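Local coordinates for methylase yhhF (Escherichia coli, PDB 2FPO), which methylates guanine 966 of 16S rRNA at N2 in the assembled 30S particle, using S-adenosyl-L-methionine as methyl donor, at residues A[165-170]-A[185-190]. Numbering follows the deposited sequence.
Sequences GLPTVP and AYRLYQ
Leu166 CD2 lies over one face of the Arg187 guanidinium, 3.8 Å from Arg187 NE, while Ala185 CB from the same strand covers the opposite face. At the edge, in the plane of the group, a water accepts a 2.8 Å hydrogen bond from Arg187 NH1 and donates to the carbonyl oxygen of Gly165, though that second leg is so short that its length is doubtful. Charge is answered elsewhere, by the salt bridge from Arg187 NE to Glu178. The Tyr189 ring receives Val169 CG1 on one face, a CH-pi contact 4.0 Å from CG1 to the ring centroid and 22° off the normal. With Val169 CG1 anti to the carbonyl carbon (chi1 -64°), this methyl reaches the ring beside CE1 and CZ. Pro167 meets the phenol end, CG and CD each 3.4 Å from Tyr189 OH. An alanine in place of Tyr189 would probably open a gap beside Val169 CG1 and leave Pro167 CG and CD without the hydroxyl they pack against. In this class I methyltransferase fold, with its 3-2-1-4-5-7-6 sheet, the loop joining strands 154-161 and 173-181 packs over strand 184-191, antiparallel to both its neighbours in the sheet, while Pro167 and Pro170 also touch helix 137-146.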
ATOM      1  N   GLY A 165      -5.356 -19.419   1.517  1.00 39.17           N
ATOM      2  CA  GLY A 165      -6.755 -19.173   1.854  1.00 38.76           C
ATOM      3  C   GLY A 165      -7.064 -17.703   2.130  1.00 38.79           C
ATOM      4  O   GLY A 165      -6.210 -16.816   1.936  1.00 39.07           O
ATOM      5  N   LEU A 166      -8.282 -17.435   2.603  1.00 37.88           N
ATOM      6  CA  LEU A 166      -8.670 -16.081   3.001  1.00 37.10           C
ATOM      7  C   LEU A 166      -7.982 -15.730   4.310  1.00 36.49           C
ATOM      8  O   LEU A 166      -7.983 -16.548   5.235  1.00 36.39           O
ATOM      9  CB  LEU A 166     -10.182 -15.987   3.196  1.00 36.94           C
ATOM     10  CG  LEU A 166     -11.092 -16.164   1.995  1.00 36.86           C
ATOM     11  CD1 LEU A 166     -12.423 -16.724   2.480  1.00 38.81           C
ATOM     12  CD2 LEU A 166     -11.289 -14.854   1.214  1.00 36.53           C
ATOM     13  N   PRO A 167      -7.374 -14.521   4.398  1.00 35.64           N
ATOM     14  CA  PRO A 167      -6.801 -14.153   5.705  1.00 35.04           C
ATOM     15  C   PRO A 167      -7.889 -13.865   6.741  1.00 34.29           C
ATOM     16  O   PRO A 167      -8.981 -13.417   6.387  1.00 33.41           O
ATOM     17  CB  PRO A 167      -6.021 -12.870   5.405  1.00 34.42           C
ATOM     18  CG  PRO A 167      -6.750 -12.259   4.228  1.00 35.29           C
ATOM     19  CD  PRO A 167      -7.155 -13.470   3.384  1.00 35.99           C
ATOM     20  N   THR A 168      -7.576 -14.146   8.005  1.00 34.24           N
ATOM     21  CA  THR A 168      -8.386 -13.724   9.129  1.00 33.90           C
ATOM     22  C   THR A 168      -8.389 -12.190   9.155  1.00 33.91           C
ATOM     23  O   THR A 168      -7.327 -11.533   9.170  1.00 33.35           O
ATOM     24  CB  THR A 168      -7.876 -14.368  10.465  1.00 34.56           C
ATOM     25  OG1 THR A 168      -7.833 -15.790  10.306  1.00 35.43           O
ATOM     26  CG2 THR A 168      -8.813 -14.064  11.650  1.00 34.66           C
ATOM     27  N   VAL A 169      -9.593 -11.628   9.093  1.00 32.97           N
ATOM     28  CA  VAL A 169      -9.777 -10.187   9.166  1.00 32.99           C
ATOM     29  C   VAL A 169     -10.731  -9.901  10.319  1.00 32.67           C
ATOM     30  O   VAL A 169     -11.523 -10.772  10.682  1.00 32.50           O
ATOM     31  CB  VAL A 169     -10.281  -9.595   7.791  1.00 32.74           C
ATOM     32  CG1 VAL A 169      -9.204  -9.801   6.720  1.00 30.72           C
ATOM     33  CG2 VAL A 169     -11.644 -10.246   7.350  1.00 32.82           C
ATOM     34  N   PRO A 170     -10.658  -8.692  10.908  1.00 32.84           N
ATOM     35  CA  PRO A 170     -11.636  -8.360  11.963  1.00 33.17           C
ATOM     36  C   PRO A 170     -13.060  -8.399  11.422  1.00 33.52           C
ATOM     37  O   PRO A 170     -13.268  -8.320  10.210  1.00 33.39           O
ATOM     38  CB  PRO A 170     -11.247  -6.929  12.371  1.00 33.12           C
ATOM     39  CG  PRO A 170      -9.793  -6.808  11.947  1.00 32.46           C
ATOM     40  CD  PRO A 170      -9.711  -7.580  10.674  1.00 32.30           C
ATOM     41  N   ALA A 185      -3.918 -14.135  -4.942  1.00 33.05           N
ATOM     42  CA  ALA A 185      -5.205 -13.495  -4.719  1.00 33.04           C
ATOM     43  C   ALA A 185      -4.988 -12.039  -4.346  1.00 32.83           C
ATOM     44  O   ALA A 185      -4.272 -11.723  -3.399  1.00 32.89           O
ATOM     45  CB  ALA A 185      -6.004 -14.230  -3.657  1.00 32.11           C
ATOM     46  N   TYR A 186      -5.591 -11.155  -5.134  1.00 32.99           N
ATOM     47  CA  TYR A 186      -5.498  -9.711  -4.921  1.00 32.74           C
ATOM     48  C   TYR A 186      -6.839  -9.262  -4.376  1.00 31.74           C
ATOM     49  O   TYR A 186      -7.856  -9.446  -5.024  1.00 32.55           O
ATOM     50  CB  TYR A 186      -5.193  -9.013  -6.243  1.00 33.34           C
ATOM     51  CG  TYR A 186      -3.957  -9.556  -6.929  1.00 33.33           C
ATOM     52  CD1 TYR A 186      -2.692  -9.028  -6.641  1.00 32.20           C
ATOM     53  CD2 TYR A 186      -4.048 -10.592  -7.861  1.00 33.94           C
ATOM     54  CE1 TYR A 186      -1.570  -9.520  -7.251  1.00 32.72           C
ATOM     55  CE2 TYR A 186      -2.915 -11.086  -8.485  1.00 33.22           C
ATOM     56  CZ  TYR A 186      -1.683 -10.530  -8.177  1.00 34.05           C
ATOM     57  OH  TYR A 186      -0.547 -11.016  -8.757  1.00 35.26           O
ATOM     58  N   ARG A 187      -6.850  -8.701  -3.173  1.00 30.67           N
ATOM     59  CA  ARG A 187      -8.115  -8.389  -2.499  1.00 29.67           C
ATOM     60  C   ARG A 187      -8.156  -6.946  -1.970  1.00 28.93           C
ATOM     61  O   ARG A 187      -7.132  -6.364  -1.633  1.00 27.76           O
ATOM     62  CB  ARG A 187      -8.357  -9.365  -1.350  1.00 28.88           C
ATOM     63  CG  ARG A 187      -8.482 -10.815  -1.789  1.00 29.89           C
ATOM     64  CD  ARG A 187      -8.640 -11.748  -0.592  1.00 29.98           C
ATOM     65  NE  ARG A 187      -8.858 -13.114  -1.051  1.00 32.40           N
ATOM     66  CZ  ARG A 187      -7.993 -14.107  -0.897  1.00 29.67           C
ATOM     67  NH1 ARG A 187      -6.845 -13.904  -0.285  1.00 31.17           N
ATOM     68  NH2 ARG A 187      -8.290 -15.309  -1.343  1.00 32.34           N
ATOM     69  N   LEU A 188      -9.360  -6.403  -1.887  1.00 29.14           N
ATOM     70  CA  LEU A 188      -9.609  -5.111  -1.287  1.00 29.93           C
ATOM     71  C   LEU A 188     -10.724  -5.273  -0.269  1.00 30.35           C
ATOM     72  O   LEU A 188     -11.796  -5.784  -0.598  1.00 30.00           O
ATOM     73  CB  LEU A 188      -9.961  -4.084  -2.363  1.00 31.09           C
ATOM     74  CG  LEU A 188      -9.966  -2.599  -1.983  1.00 30.10           C
ATOM     75  CD1 LEU A 188      -8.578  -2.096  -1.571  1.00 29.33           C
ATOM     76  CD2 LEU A 188     -10.509  -1.810  -3.158  1.00 30.65           C
ATOM     77  N   TYR A 189     -10.418  -4.926   0.984  1.00 30.36           N
ATOM     78  CA  TYR A 189     -11.361  -4.998   2.077  1.00 31.23           C
ATOM     79  C   TYR A 189     -11.861  -3.609   2.372  1.00 32.56           C
ATOM     80  O   TYR A 189     -11.119  -2.640   2.247  1.00 32.09           O
ATOM     81  CB  TYR A 189     -10.736  -5.592   3.349  1.00 30.74           C
ATOM     82  CG  TYR A 189     -10.441  -7.063   3.218  1.00 31.52           C
ATOM     83  CD1 TYR A 189     -11.357  -8.021   3.641  1.00 29.39           C
ATOM     84  CD2 TYR A 189      -9.232  -7.494   2.659  1.00 32.54           C
ATOM     85  CE1 TYR A 189     -11.082  -9.382   3.515  1.00 29.90           C
ATOM     86  CE2 TYR A 189      -8.945  -8.841   2.521  1.00 33.62           C
ATOM     87  CZ  TYR A 189      -9.873  -9.778   2.933  1.00 31.55           C
ATOM     88  OH  TYR A 189      -9.555 -11.099   2.778  1.00 32.61           O
ATOM     89  N   GLN A 190     -13.134  -3.521   2.741  1.00 34.12           N
ATOM     90  CA  GLN A 190     -13.693  -2.281   3.242  1.00 36.31           C
ATOM     91  C   GLN A 190     -14.024  -2.411   4.730  1.00 37.79           C
ATOM     92  O   GLN A 190     -14.684  -3.373   5.171  1.00 36.59           O
ATOM     93  CB  GLN A 190     -14.941  -1.873   2.463  1.00 36.36           C
ATOM     94  CG  GLN A 190     -15.406  -0.476   2.831  1.00 37.30           C
ATOM     95  CD  GLN A 190     -16.290   0.151   1.783  1.00 39.88           C
ATOM     96  OE1 GLN A 190     -15.926   1.150   1.174  1.00 42.41           O
ATOM     97  NE2 GLN A 190     -17.463  -0.429   1.570  1.00 41.94           N
TER
HETATM   98  O   HOH W   1      -5.108 -16.079  -0.085  1.00 35.02           O